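Local coordinates for protein UTP--glucose-1-phosphate uridylyltransferase YngB (Bacillus subtilis, PDB 7O2N) that catalyses the formation of UDP-glucose and diphosphate from glucose-1-phosphate and UTP, a step towards diglucosyl-diacylglycerol and wall teichoic acid glucosylation, at residues A[268-273]-A[278-283]; A[30-35]-A[262-267]; A[36-41]-A[62-67]; A[125-130]-A[140-145]. All blocks are in the same frame, centred on the assembly; numbering follows the deposited sequence.

Interactions 1, 2 and 3 form a connected row, whereas interaction 4 lies in the core of the nucleotidyltransferase fold. Interactions 1 and 2 share helix 258-269, with centres about 11 Å apart, and are tied by the Arg-272 to Asp-34 salt bridge. Interaction 2 joins interaction 3, about 14 Å away between centres, where the 30-35 loop runs straight into helix 37-47. That helix also touches strand 125-129 of interaction 4 through Ile-41 and Leu-129. Along the chain, interactions 3 and 4 are nested inside the long loop closed by interaction 2, and interaction 1 follows. The first three all meet the second subunit, so the row lies along the homodimer interface; no other chain touches interaction 4.

Interaction 1: residues A[268-273]-A[278-283]; sequences IGLMRP and QLLAYL
Gly-269 O accepts the backbone N of Arg-272 at 2.9 Å, closing the type I turn from Gly-269 to Arg-272, and on this turn Leu-279 of the next helix comes to rest. Leu-279 CD2 lies 3.7 Å from Gly-269 C and 3.8 Å from Leu-270 N; with no side chain on Gly-269, the methyl meets bare backbone. Leu-279 holds its CG anti to the backbone N (chi1 -168°), which carries the isobutyl group across to the turn. Leu-270 comes in from the turn: its CD2 meets Leu-280 CB at 4.1 Å, the two side chains crossing at about a right angle, while its CG stands 4.3 Å from Leu-279 CD2. Leu-270 thus fits against both leucines, and the side chains that meet are all apolar. Leu-279 and Leu-270 also pack on Phe-262 and Val-286 of the second subunit, so this leucine cluster extends into the dimer interface. Helix 273-295 follows and forms the C-terminal helix, while Ile-268, pointing away from it, and Met-271 touch the two-stranded antiparallel sheet of 133-136 and 251-254.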
loop_
_atom_site.group_PDB
_atom_site.type_symbol
_atom_site.label_atom_id
_atom_site.label_comp_id
_atom_site.label_asym_id
_atom_site.label_seq_id
_atom_site.Cartn_x
_atom_site.Cartn_y
_atom_site.Cartn_z
ATOM N N ILE A 268 9.974 -2.702 10.739
ATOM C CA ILE A 268 9.809 -4.114 10.431
ATOM C C ILE A 268 10.736 -4.438 9.251
ATOM O O ILE A 268 11.278 -5.545 9.153
ATOM C CB ILE A 268 8.334 -4.448 10.109
ATOM C CG1 ILE A 268 7.304 -3.908 11.110
ATOM C CG2 ILE A 268 8.138 -5.919 9.762
ATOM C CD1 ILE A 268 7.208 -4.628 12.427
ATOM N N GLY A 269 10.932 -3.448 8.367
ATOM C CA GLY A 269 11.789 -3.617 7.213
ATOM C C GLY A 269 13.201 -3.934 7.677
ATOM O O GLY A 269 13.832 -4.883 7.201
ATOM N N LEU A 270 13.633 -3.153 8.677
ATOM C CA LEU A 270 14.975 -3.248 9.232
ATOM C C LEU A 270 15.164 -4.586 9.933
ATOM O O LEU A 270 16.295 -4.965 10.219
ATOM C CB LEU A 270 15.210 -2.083 10.201
ATOM C CG LEU A 270 15.507 -0.756 9.509
ATOM C CD1 LEU A 270 15.393 0.417 10.447
ATOM C CD2 LEU A 270 16.881 -0.795 8.877
ATOM N N MET A 271 14.056 -5.284 10.202
ATOM C CA MET A 271 14.157 -6.548 10.895
ATOM C C MET A 271 14.258 -7.681 9.878
ATOM O O MET A 271 14.544 -8.819 10.247
ATOM C CB MET A 271 12.978 -6.756 11.842
ATOM C CG MET A 271 13.020 -5.817 13.035
ATOM S SD MET A 271 11.410 -5.761 13.936
ATOM C CE MET A 271 11.729 -4.591 15.263
ATOM N N ARG A 272 14.076 -7.368 8.592
ATOM C CA ARG A 272 14.134 -8.428 7.598
ATOM C C ARG A 272 15.509 -8.465 6.945
ATOM O O ARG A 272 15.892 -7.539 6.222
ATOM C CB ARG A 272 12.911 -8.429 6.672
ATOM C CG ARG A 272 11.763 -9.241 7.258
ATOM C CD ARG A 272 10.414 -8.592 7.119
ATOM N NE ARG A 272 9.805 -9.231 5.967
ATOM C CZ ARG A 272 10.034 -8.874 4.713
ATOM N NH1 ARG A 272 10.868 -7.884 4.452
ATOM N NH2 ARG A 272 9.455 -9.516 3.725
ATOM N N PRO A 273 16.269 -9.559 7.205
ATOM C CA PRO A 273 17.669 -9.666 6.793
ATOM C C PRO A 273 17.876 -9.382 5.310
ATOM O O PRO A 273 18.887 -8.787 4.947
ATOM C CB PRO A 273 18.059 -11.118 7.118
ATOM C CG PRO A 273 16.754 -11.822 7.417
ATOM C CD PRO A 273 15.815 -10.757 7.935
ATOM N N GLN A 278 20.247 -2.877 2.503
ATOM C CA GLN A 278 19.955 -1.954 1.419
ATOM C C GLN A 278 19.178 -0.763 1.977
ATOM O O GLN A 278 19.362 0.382 1.553
ATOM C CB GLN A 278 19.172 -2.629 0.299
ATOM C CG GLN A 278 19.779 -3.925 -0.217
ATOM C CD GLN A 278 18.702 -4.977 -0.352
ATOM O OE1 GLN A 278 18.822 -6.083 0.179
ATOM N NE2 GLN A 278 17.616 -4.627 -1.032
ATOM N N LEU A 279 18.318 -1.059 2.955
ATOM C CA LEU A 279 17.398 -0.087 3.520
ATOM C C LEU A 279 18.179 0.964 4.313
ATOM O O LEU A 279 18.117 2.161 4.013
ATOM C CB LEU A 279 16.447 -0.874 4.423
ATOM C CG LEU A 279 15.214 -0.133 4.915
ATOM C CD1 LEU A 279 14.592 0.672 3.785
ATOM C CD2 LEU A 279 14.218 -1.136 5.477
ATOM N N LEU A 280 18.922 0.473 5.319
ATOM C CA LEU A 280 19.732 1.278 6.216
ATOM C C LEU A 280 20.685 2.163 5.407
ATOM O O LEU A 280 20.744 3.367 5.625
ATOM C CB LEU A 280 20.477 0.313 7.141
ATOM C CG LEU A 280 21.084 0.924 8.400
ATOM C CD1 LEU A 280 20.338 2.184 8.810
ATOM C CD2 LEU A 280 21.061 -0.093 9.523
ATOM N N ALA A 281 21.401 1.563 4.447
ATOM C CA ALA A 281 22.265 2.322 3.562
ATOM C C ALA A 281 21.485 3.474 2.962
ATOM O O ALA A 281 21.958 4.603 3.022
ATOM C CB ALA A 281 22.813 1.464 2.466
ATOM N N TYR A 282 20.293 3.176 2.418
ATOM C CA TYR A 282 19.451 4.186 1.785
ATOM C C TYR A 282 19.109 5.295 2.773
ATOM O O TYR A 282 19.079 6.462 2.386
ATOM C CB TYR A 282 18.150 3.614 1.204
ATOM C CG TYR A 282 17.183 4.693 0.784
ATOM C CD1 TYR A 282 17.470 5.545 -0.276
ATOM C CD2 TYR A 282 16.005 4.907 1.487
ATOM C CE1 TYR A 282 16.604 6.572 -0.634
ATOM C CE2 TYR A 282 15.144 5.944 1.168
ATOM C CZ TYR A 282 15.443 6.781 0.101
ATOM O OH TYR A 282 14.578 7.797 -0.214
ATOM N N LEU A 283 18.839 4.926 4.033
ATOM C CA LEU A 283 18.447 5.936 5.004
ATOM C C LEU A 283 19.643 6.830 5.363
ATOM O O LEU A 283 19.526 8.060 5.401
ATOM C CB LEU A 283 17.842 5.263 6.239
ATOM C CG LEU A 283 16.627 4.383 5.987
ATOM C CD1 LEU A 283 16.169 3.733 7.274
ATOM C CD2 LEU A 283 15.500 5.186 5.381
#

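Interaction 2: residues A[30-35]-A[262-267]; sequences LPIVDK and FKASTE
Beside Ile-32, which touches Ala-264 and Ser-265, lies the ring of Tyr-40, which also forms a cation-pi pair with Lys-35; on the helix, the ring of Phe-262 leaves pointing away from the loop and meets Phe-262 of the second subunit with planes about 25° apart. The 30-35 segment belongs to the long loop between the first strand of the sheet, 6-11, and helix 37-47, the place where GT-A nucleotidyltransferases carry their glycine-rich nucleotide-binding signature; here its later part is laid on helix 258-269, more than 220 residues further along. The loop folds back on itself, Ile-32 N donating to Lys-35 O. Ile-32 sets its CG2 at 4.4 Å from Ala-264 CB, and its carbonyl O faces Ser-265 OG. The hydroxyl donates to Ile-32 O, though the very short separation makes the exact geometry doubtful, and Ser-265 OG also bonds to Cys-261 O within its own helix. One residue on, Thr-266 OG1 likewise turns back to the helix, reaching Phe-262 O at 2.9 Å from well above the carbonyl plane; the same oxygen accepts Thr-266 N. Asp-34 forms a salt bridge to Lys-258 of the second subunit. Of the two Val-33 methyls, CG2 is the branch anti to the carbonyl carbon and beside the backbone N, and it lies 3.5 Å from Ser-265 O.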
loop_
_atom_site.group_PDB
_atom_site.type_symbol
_atom_site.label_atom_id
_atom_site.label_comp_id
_atom_site.label_asym_id
_atom_site.label_seq_id
_atom_site.Cartn_x
_atom_site.Cartn_y
_atom_site.Cartn_z
ATOM N N LEU A 30 -3.758 -2.224 3.084
ATOM C CA LEU A 30 -2.577 -1.406 2.852
ATOM C C LEU A 30 -1.340 -2.174 3.298
ATOM O O LEU A 30 -1.296 -2.846 4.337
ATOM C CB LEU A 30 -2.689 -0.058 3.569
ATOM C CG LEU A 30 -3.755 0.884 3.010
ATOM C CD1 LEU A 30 -3.980 2.048 3.959
ATOM C CD2 LEU A 30 -3.327 1.412 1.651
ATOM N N PRO A 31 -0.296 -2.135 2.458
ATOM C CA PRO A 31 0.888 -2.943 2.707
ATOM C C PRO A 31 1.623 -2.309 3.885
ATOM O O PRO A 31 1.677 -1.089 3.983
ATOM C CB PRO A 31 1.642 -2.845 1.372
ATOM C CG PRO A 31 1.225 -1.501 0.796
ATOM C CD PRO A 31 -0.217 -1.334 1.230
ATOM N N ILE A 32 2.155 -3.146 4.784
ATOM C CA ILE A 32 3.013 -2.608 5.813
ATOM C C ILE A 32 4.469 -2.811 5.448
ATOM O O ILE A 32 5.174 -1.818 5.265
ATOM C CB ILE A 32 2.634 -3.036 7.230
ATOM C CG1 ILE A 32 1.495 -2.144 7.734
ATOM C CG2 ILE A 32 3.850 -2.956 8.146
ATOM C CD1 ILE A 32 1.628 -0.684 7.345
ATOM N N VAL A 33 4.957 -4.046 5.314
ATOM C CA VAL A 33 6.207 -3.986 4.570
ATOM C C VAL A 33 5.907 -4.322 3.107
ATOM O O VAL A 33 6.119 -3.526 2.194
ATOM C CB VAL A 33 7.345 -4.794 5.208
ATOM C CG1 VAL A 33 8.510 -5.036 4.249
ATOM C CG2 VAL A 33 7.816 -4.106 6.468
ATOM N N ASP A 34 5.262 -5.465 2.941
ATOM C CA ASP A 34 4.909 -6.016 1.659
ATOM C C ASP A 34 3.795 -7.002 1.987
ATOM O O ASP A 34 3.417 -7.847 1.180
ATOM C CB ASP A 34 6.148 -6.705 1.087
ATOM C CG ASP A 34 6.694 -7.818 1.973
ATOM O OD1 ASP A 34 6.280 -7.932 3.138
ATOM O OD2 ASP A 34 7.528 -8.583 1.481
ATOM N N LYS A 35 3.334 -6.895 3.236
ATOM C CA LYS A 35 2.198 -7.634 3.741
ATOM C C LYS A 35 1.065 -6.661 4.044
ATOM O O LYS A 35 1.264 -5.590 4.634
ATOM C CB LYS A 35 2.568 -8.295 5.062
ATOM C CG LYS A 35 3.863 -9.064 4.976
ATOM C CD LYS A 35 3.775 -10.374 5.668
ATOM C CE LYS A 35 3.696 -10.237 7.165
ATOM N NZ LYS A 35 4.045 -11.543 7.757
ATOM N N PHE A 262 4.483 4.488 7.931
ATOM C CA PHE A 262 5.819 4.650 7.408
ATOM C C PHE A 262 6.818 4.142 8.442
ATOM O O PHE A 262 7.704 3.356 8.112
ATOM C CB PHE A 262 6.079 6.109 7.048
ATOM C CG PHE A 262 7.435 6.319 6.438
ATOM C CD1 PHE A 262 7.625 6.156 5.077
ATOM C CD2 PHE A 262 8.535 6.622 7.237
ATOM C CE1 PHE A 262 8.898 6.273 4.536
ATOM C CE2 PHE A 262 9.795 6.775 6.686
ATOM C CZ PHE A 262 9.973 6.598 5.335
ATOM N N LYS A 263 6.663 4.573 9.696
ATOM C CA LYS A 263 7.550 4.122 10.750
ATOM C C LYS A 263 7.488 2.602 10.862
ATOM O O LYS A 263 8.517 1.944 10.949
ATOM C CB LYS A 263 7.218 4.802 12.079
ATOM C CG LYS A 263 7.589 6.282 12.161
ATOM C CD LYS A 263 7.154 6.874 13.471
ATOM C CE LYS A 263 7.690 8.259 13.731
ATOM N NZ LYS A 263 6.641 9.260 13.465
ATOM N N ALA A 264 6.282 2.033 10.825
ATOM C CA ALA A 264 6.123 0.596 10.996
ATOM C C ALA A 264 6.811 -0.156 9.856
ATOM O O ALA A 264 7.498 -1.141 10.094
ATOM C CB ALA A 264 4.657 0.249 11.110
ATOM N N SER A 265 6.627 0.325 8.620
ATOM C CA SER A 265 7.276 -0.212 7.440
ATOM C C SER A 265 8.802 -0.202 7.607
ATOM O O SER A 265 9.485 -1.154 7.228
ATOM C CB SER A 265 6.891 0.582 6.240
ATOM O OG SER A 265 5.540 0.370 5.901
ATOM N N THR A 266 9.329 0.897 8.159
ATOM C CA THR A 266 10.753 1.089 8.362
ATOM C C THR A 266 11.298 0.105 9.393
ATOM O O THR A 266 12.270 -0.597 9.118
ATOM C CB THR A 266 11.025 2.536 8.766
ATOM O OG1 THR A 266 10.570 3.339 7.677
ATOM C CG2 THR A 266 12.485 2.809 9.029
ATOM N N GLU A 267 10.649 0.053 10.562
ATOM C CA GLU A 267 11.148 -0.762 11.659
ATOM C C GLU A 267 11.097 -2.253 11.313
ATOM O O GLU A 267 12.066 -2.974 11.562
ATOM C CB GLU A 267 10.405 -0.471 12.965
ATOM C CG GLU A 267 10.363 0.995 13.327
ATOM C CD GLU A 267 11.626 1.570 13.948
ATOM O OE1 GLU A 267 12.651 0.874 13.943
ATOM O OE2 GLU A 267 11.573 2.719 14.457
#

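Interaction 3: residues A[36-41]-A[62-67]; sequences PAIQYI and RSIEDH
Pro-36 sets CG over one face of the His-67 imidazole, with CD beside it. Its CG stands 3.8 Å from the ring centroid, close enough to the normal for a CH-pi contact, and comes to 3.4 Å from His-67 CE1; the two side chains arrive from opposite directions. The edge of the same imidazole is taken by Gln-39. His-67 NE2 donates to Gln-39 OE1 at 3.0 Å, almost straight at 171°, with the oxygen lying nearly in the ring plane. The amide is not coplanar with the imidazole, the planes being 35° apart, and the donor comes in somewhat tilted from the carbonyl plane. Gln-39 gets there as a fully extended chain with CG anti to the backbone N (chi1 -175°), and its other amide atom, NE2, bonds to Glu-43 one turn further along the helix; both ends of the amide are therefore tied, which fixes its rotation. Helix 37-47 connects the parallel strands 6-11 and 52-57, a beta-alpha-beta crossover of the Rossmann-like nucleotide-binding half of the fold, and helix 62-67 comes directly after the second of those strands. Beside the polar pair, Ile-38 CG1 meets Ile-64 CG2 at 4.3 Å; Ile-38 continues onto Ile-9 and Ile-64 onto Ile-55, so each isoleucine reaches the sheet. From the second subunit, Pro-20 packs on Pro-36 and Gln-39, and Lys-23 NZ of that subunit bonds to His-67 O.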
loop_
_atom_site.group_PDB
_atom_site.type_symbol
_atom_site.label_atom_id
_atom_site.label_comp_id
_atom_site.label_asym_id
_atom_site.label_seq_id
_atom_site.Cartn_x
_atom_site.Cartn_y
_atom_site.Cartn_z
ATOM N N PRO A 36 -0.176 -7.028 3.659
ATOM C CA PRO A 36 -1.356 -6.270 4.063
ATOM C C PRO A 36 -1.452 -6.289 5.585
ATOM O O PRO A 36 -1.168 -7.296 6.227
ATOM C CB PRO A 36 -2.494 -7.070 3.419
ATOM C CG PRO A 36 -1.826 -7.700 2.226
ATOM C CD PRO A 36 -0.500 -8.157 2.782
ATOM N N ALA A 37 -1.864 -5.146 6.138
ATOM C CA ALA A 37 -1.921 -4.993 7.571
ATOM C C ALA A 37 -2.736 -6.153 8.144
ATOM O O ALA A 37 -2.368 -6.779 9.135
ATOM C CB ALA A 37 -2.501 -3.642 7.875
ATOM N N ILE A 38 -3.843 -6.474 7.473
ATOM C CA ILE A 38 -4.764 -7.494 7.954
ATOM C C ILE A 38 -4.004 -8.814 8.173
ATOM O O ILE A 38 -4.334 -9.585 9.070
ATOM C CB ILE A 38 -5.956 -7.605 6.975
ATOM C CG1 ILE A 38 -7.293 -8.018 7.600
ATOM C CG2 ILE A 38 -5.631 -8.441 5.761
ATOM C CD1 ILE A 38 -7.231 -8.642 8.944
ATOM N N GLN A 39 -2.948 -9.054 7.386
ATOM C CA GLN A 39 -2.266 -10.331 7.487
ATOM C C GLN A 39 -1.470 -10.399 8.781
ATOM O O GLN A 39 -1.329 -11.477 9.357
ATOM C CB GLN A 39 -1.306 -10.595 6.333
ATOM C CG GLN A 39 -0.679 -11.986 6.374
ATOM C CD GLN A 39 0.218 -12.178 5.174
ATOM O OE1 GLN A 39 -0.055 -11.713 4.069
ATOM N NE2 GLN A 39 1.354 -12.805 5.393
ATOM N N TYR A 40 -0.939 -9.250 9.217
ATOM C CA TYR A 40 -0.204 -9.220 10.474
ATOM C C TYR A 40 -1.131 -9.683 11.597
ATOM O O TYR A 40 -0.706 -10.431 12.462
ATOM C CB TYR A 40 0.460 -7.859 10.729
ATOM C CG TYR A 40 1.645 -7.495 9.860
ATOM C CD1 TYR A 40 2.943 -7.824 10.222
ATOM C CD2 TYR A 40 1.473 -6.769 8.695
ATOM C CE1 TYR A 40 4.028 -7.489 9.431
ATOM C CE2 TYR A 40 2.544 -6.399 7.905
ATOM C CZ TYR A 40 3.826 -6.766 8.269
ATOM O OH TYR A 40 4.870 -6.402 7.466
ATOM N N ILE A 41 -2.402 -9.262 11.552
ATOM C CA ILE A 41 -3.339 -9.534 12.628
ATOM C C ILE A 41 -3.671 -11.020 12.660
ATOM O O ILE A 41 -3.633 -11.633 13.729
ATOM C CB ILE A 41 -4.624 -8.710 12.505
ATOM C CG1 ILE A 41 -4.334 -7.230 12.246
ATOM C CG2 ILE A 41 -5.449 -8.923 13.756
ATOM C CD1 ILE A 41 -5.559 -6.393 11.960
ATOM N N ARG A 62 -13.863 -7.146 -0.718
ATOM C CA ARG A 62 -13.658 -8.477 -1.265
ATOM C C ARG A 62 -12.179 -8.838 -1.165
ATOM O O ARG A 62 -11.845 -9.975 -0.854
ATOM C CB ARG A 62 -14.167 -8.605 -2.707
ATOM N N SER A 63 -11.290 -7.862 -1.383
ATOM C CA SER A 63 -9.870 -8.166 -1.417
ATOM C C SER A 63 -9.361 -8.858 -0.147
ATOM O O SER A 63 -8.426 -9.662 -0.227
ATOM C CB SER A 63 -9.047 -6.978 -1.809
ATOM O OG SER A 63 -9.193 -5.896 -0.907
ATOM N N ILE A 64 -9.960 -8.574 1.017
ATOM C CA ILE A 64 -9.535 -9.242 2.240
ATOM C C ILE A 64 -9.807 -10.744 2.111
ATOM O O ILE A 64 -8.943 -11.559 2.417
ATOM C CB ILE A 64 -10.216 -8.650 3.491
ATOM C CG1 ILE A 64 -9.793 -7.209 3.779
ATOM C CG2 ILE A 64 -10.046 -9.529 4.722
ATOM C CD1 ILE A 64 -10.903 -6.420 4.448
ATOM N N GLU A 65 -11.015 -11.095 1.648
ATOM C CA GLU A 65 -11.476 -12.474 1.550
ATOM C C GLU A 65 -10.645 -13.234 0.513
ATOM O O GLU A 65 -10.337 -14.418 0.682
ATOM C CB GLU A 65 -12.974 -12.511 1.208
ATOM C CG GLU A 65 -13.814 -11.546 2.035
ATOM C CD GLU A 65 -15.266 -11.385 1.618
ATOM O OE1 GLU A 65 -15.829 -12.378 1.116
ATOM O OE2 GLU A 65 -15.835 -10.271 1.811
ATOM N N ASP A 66 -10.308 -12.535 -0.570
ATOM C CA ASP A 66 -9.537 -13.086 -1.657
ATOM C C ASP A 66 -8.114 -13.352 -1.179
ATOM O O ASP A 66 -7.542 -14.380 -1.508
ATOM C CB ASP A 66 -9.577 -12.138 -2.852
ATOM C CG ASP A 66 -10.741 -12.394 -3.797
ATOM O OD1 ASP A 66 -11.251 -13.575 -3.870
ATOM O OD2 ASP A 66 -11.118 -11.433 -4.499
ATOM N N HIS A 67 -7.555 -12.424 -0.402
ATOM C CA HIS A 67 -6.179 -12.523 0.053
ATOM C C HIS A 67 -5.944 -13.856 0.754
ATOM O O HIS A 67 -4.895 -14.458 0.570
ATOM C CB HIS A 67 -5.800 -11.342 0.954
ATOM C CG HIS A 67 -4.342 -11.271 1.263
ATOM N ND1 HIS A 67 -3.408 -10.736 0.365
ATOM C CD2 HIS A 67 -3.653 -11.658 2.359
ATOM C CE1 HIS A 67 -2.199 -10.830 0.896
ATOM N NE2 HIS A 67 -2.324 -11.399 2.111
#

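Interaction 4: residues A[125-130]-A[140-145]; sequences PFAVLL and PALRQL
Ala-127 and Leu-129 of strand 125-129 receive the first turn of helix 141-152 almost entirely through one leucine. The 140-145 segment opens with Pro-140, against Glu-47 of helix 37-47 and the following Ser-48, and Ala-141, touching Glu-44 and Arg-206. Leu-142 then turns to the strand: its CG is anti to the backbone N (chi1 173°), which sends both methyls outward from the helix. Leu-142 CD1 lies 3.6 Å from Ala-127 CB and 3.7 Å from Leu-129 CD2. The other methyl, Leu-142 CD2, is 4.0 Å from that same alanine CB, so the fork straddles the short side chain. Leu-129 crosses Leu-142 at about a right angle, and the contact runs down the stem of the helix residue as well, Leu-129 CD2 lying 4.1 Å from Leu-142 CB. After it, Arg-143 and Gln-144 find their partners elsewhere, and Leu-145, whose CB also points toward the strand, touches Arg-206 of strand 206-210. Leu-129 thus lies under two helices, 37-47 and 141-152, helices packed on a sheet as in the GT-A nucleotidyltransferase fold.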
loop_
_atom_site.group_PDB
_atom_site.type_symbol
_atom_site.label_atom_id
_atom_site.label_comp_id
_atom_site.label_asym_id
_atom_site.label_seq_id
_atom_site.Cartn_x
_atom_site.Cartn_y
_atom_site.Cartn_z
ATOM N N PRO A 125 -14.837 -18.570 25.554
ATOM C CA PRO A 125 -14.112 -17.306 25.609
ATOM C C PRO A 125 -13.544 -17.037 24.212
ATOM O O PRO A 125 -13.092 -17.944 23.524
ATOM C CB PRO A 125 -13.026 -17.633 26.639
ATOM C CG PRO A 125 -12.739 -19.117 26.422
ATOM C CD PRO A 125 -14.094 -19.711 26.118
ATOM N N PHE A 126 -13.564 -15.776 23.785
ATOM C CA PHE A 126 -12.998 -15.440 22.485
ATOM C C PHE A 126 -12.065 -14.239 22.598
ATOM O O PHE A 126 -12.118 -13.504 23.581
ATOM C CB PHE A 126 -14.105 -15.108 21.481
ATOM C CG PHE A 126 -15.048 -13.999 21.898
ATOM C CD1 PHE A 126 -15.908 -14.161 22.978
ATOM C CD2 PHE A 126 -15.111 -12.809 21.178
ATOM C CE1 PHE A 126 -16.803 -13.153 23.324
ATOM C CE2 PHE A 126 -15.996 -11.798 21.531
ATOM C CZ PHE A 126 -16.845 -11.975 22.602
ATOM N N ALA A 127 -11.248 -14.040 21.554
ATOM C CA ALA A 127 -10.384 -12.879 21.410
ATOM C C ALA A 127 -11.014 -11.871 20.453
ATOM O O ALA A 127 -11.592 -12.261 19.437
ATOM C CB ALA A 127 -9.040 -13.319 20.889
ATOM N N VAL A 128 -10.883 -10.578 20.782
ATOM C CA VAL A 128 -11.056 -9.513 19.800
ATOM C C VAL A 128 -9.701 -8.853 19.535
ATOM O O VAL A 128 -8.943 -8.597 20.473
ATOM C CB VAL A 128 -12.076 -8.475 20.289
ATOM C CG1 VAL A 128 -12.115 -7.270 19.364
ATOM C CG2 VAL A 128 -13.454 -9.099 20.470
ATOM N N LEU A 129 -9.401 -8.596 18.256
ATOM C CA LEU A 129 -8.200 -7.868 17.862
ATOM C C LEU A 129 -8.594 -6.765 16.886
ATOM O O LEU A 129 -8.804 -7.059 15.708
ATOM C CB LEU A 129 -7.208 -8.797 17.155
ATOM C CG LEU A 129 -6.972 -10.163 17.783
ATOM C CD1 LEU A 129 -6.405 -11.124 16.747
ATOM C CD2 LEU A 129 -6.023 -10.055 18.963
ATOM N N LEU A 130 -8.741 -5.530 17.390
ATOM C CA LEU A 130 -8.762 -4.332 16.554
ATOM C C LEU A 130 -7.411 -4.297 15.867
ATOM O O LEU A 130 -6.451 -4.897 16.357
ATOM C CB LEU A 130 -8.925 -3.071 17.420
ATOM C CG LEU A 130 -9.925 -3.146 18.581
ATOM C CD1 LEU A 130 -10.115 -1.780 19.215
ATOM C CD2 LEU A 130 -11.266 -3.708 18.109
ATOM N N PRO A 140 3.794 -13.952 21.073
ATOM C CA PRO A 140 2.795 -13.150 20.367
ATOM C C PRO A 140 1.836 -12.492 21.352
ATOM O O PRO A 140 1.385 -13.119 22.317
ATOM C CB PRO A 140 2.053 -14.182 19.508
ATOM C CG PRO A 140 3.054 -15.289 19.300
ATOM C CD PRO A 140 3.840 -15.341 20.593
ATOM N N ALA A 141 1.542 -11.215 21.081
ATOM C CA ALA A 141 0.852 -10.357 22.034
ATOM C C ALA A 141 -0.382 -11.044 22.615
ATOM O O ALA A 141 -0.520 -11.105 23.833
ATOM C CB ALA A 141 0.506 -9.040 21.386
ATOM N N LEU A 142 -1.273 -11.550 21.742
ATOM C CA LEU A 142 -2.541 -12.128 22.180
ATOM C C LEU A 142 -2.322 -13.340 23.084
ATOM O O LEU A 142 -3.018 -13.467 24.092
ATOM C CB LEU A 142 -3.399 -12.489 20.966
ATOM C CG LEU A 142 -4.686 -13.257 21.256
ATOM C CD1 LEU A 142 -5.719 -12.331 21.881
ATOM C CD2 LEU A 142 -5.219 -13.857 19.959
ATOM N N ARG A 143 -1.360 -14.210 22.716
ATOM C CA ARG A 143 -1.005 -15.377 23.513
ATOM C C ARG A 143 -0.837 -14.986 24.977
ATOM O O ARG A 143 -1.214 -15.740 25.858
ATOM C CB ARG A 143 0.361 -15.923 23.095
ATOM C CG ARG A 143 0.749 -17.199 23.822
ATOM C CD ARG A 143 0.478 -18.319 22.850
ATOM N NE ARG A 143 0.499 -19.635 23.462
ATOM C CZ ARG A 143 -0.291 -20.019 24.458
ATOM N NH1 ARG A 143 -1.172 -19.185 24.975
ATOM N NH2 ARG A 143 -0.211 -21.251 24.918
ATOM N N GLN A 144 -0.239 -13.808 25.206
ATOM C CA GLN A 144 0.065 -13.302 26.532
ATOM C C GLN A 144 -1.217 -12.983 27.296
ATOM O O GLN A 144 -1.264 -13.233 28.498
ATOM C CB GLN A 144 0.965 -12.069 26.445
ATOM C CG GLN A 144 2.302 -12.285 25.733
ATOM C CD GLN A 144 3.085 -10.996 25.609
ATOM O OE1 GLN A 144 2.829 -10.009 26.317
ATOM N NE2 GLN A 144 4.043 -10.977 24.685
ATOM N N LEU A 145 -2.232 -12.429 26.609
ATOM C CA LEU A 145 -3.542 -12.174 27.201
ATOM C C LEU A 145 -4.216 -13.488 27.573
ATOM O O LEU A 145 -4.929 -13.554 28.582
ATOM C CB LEU A 145 -4.441 -11.463 26.187
ATOM C CG LEU A 145 -4.400 -9.945 26.196
ATOM C CD1 LEU A 145 -3.394 -9.477 25.167
ATOM C CD2 LEU A 145 -5.773 -9.383 25.868
#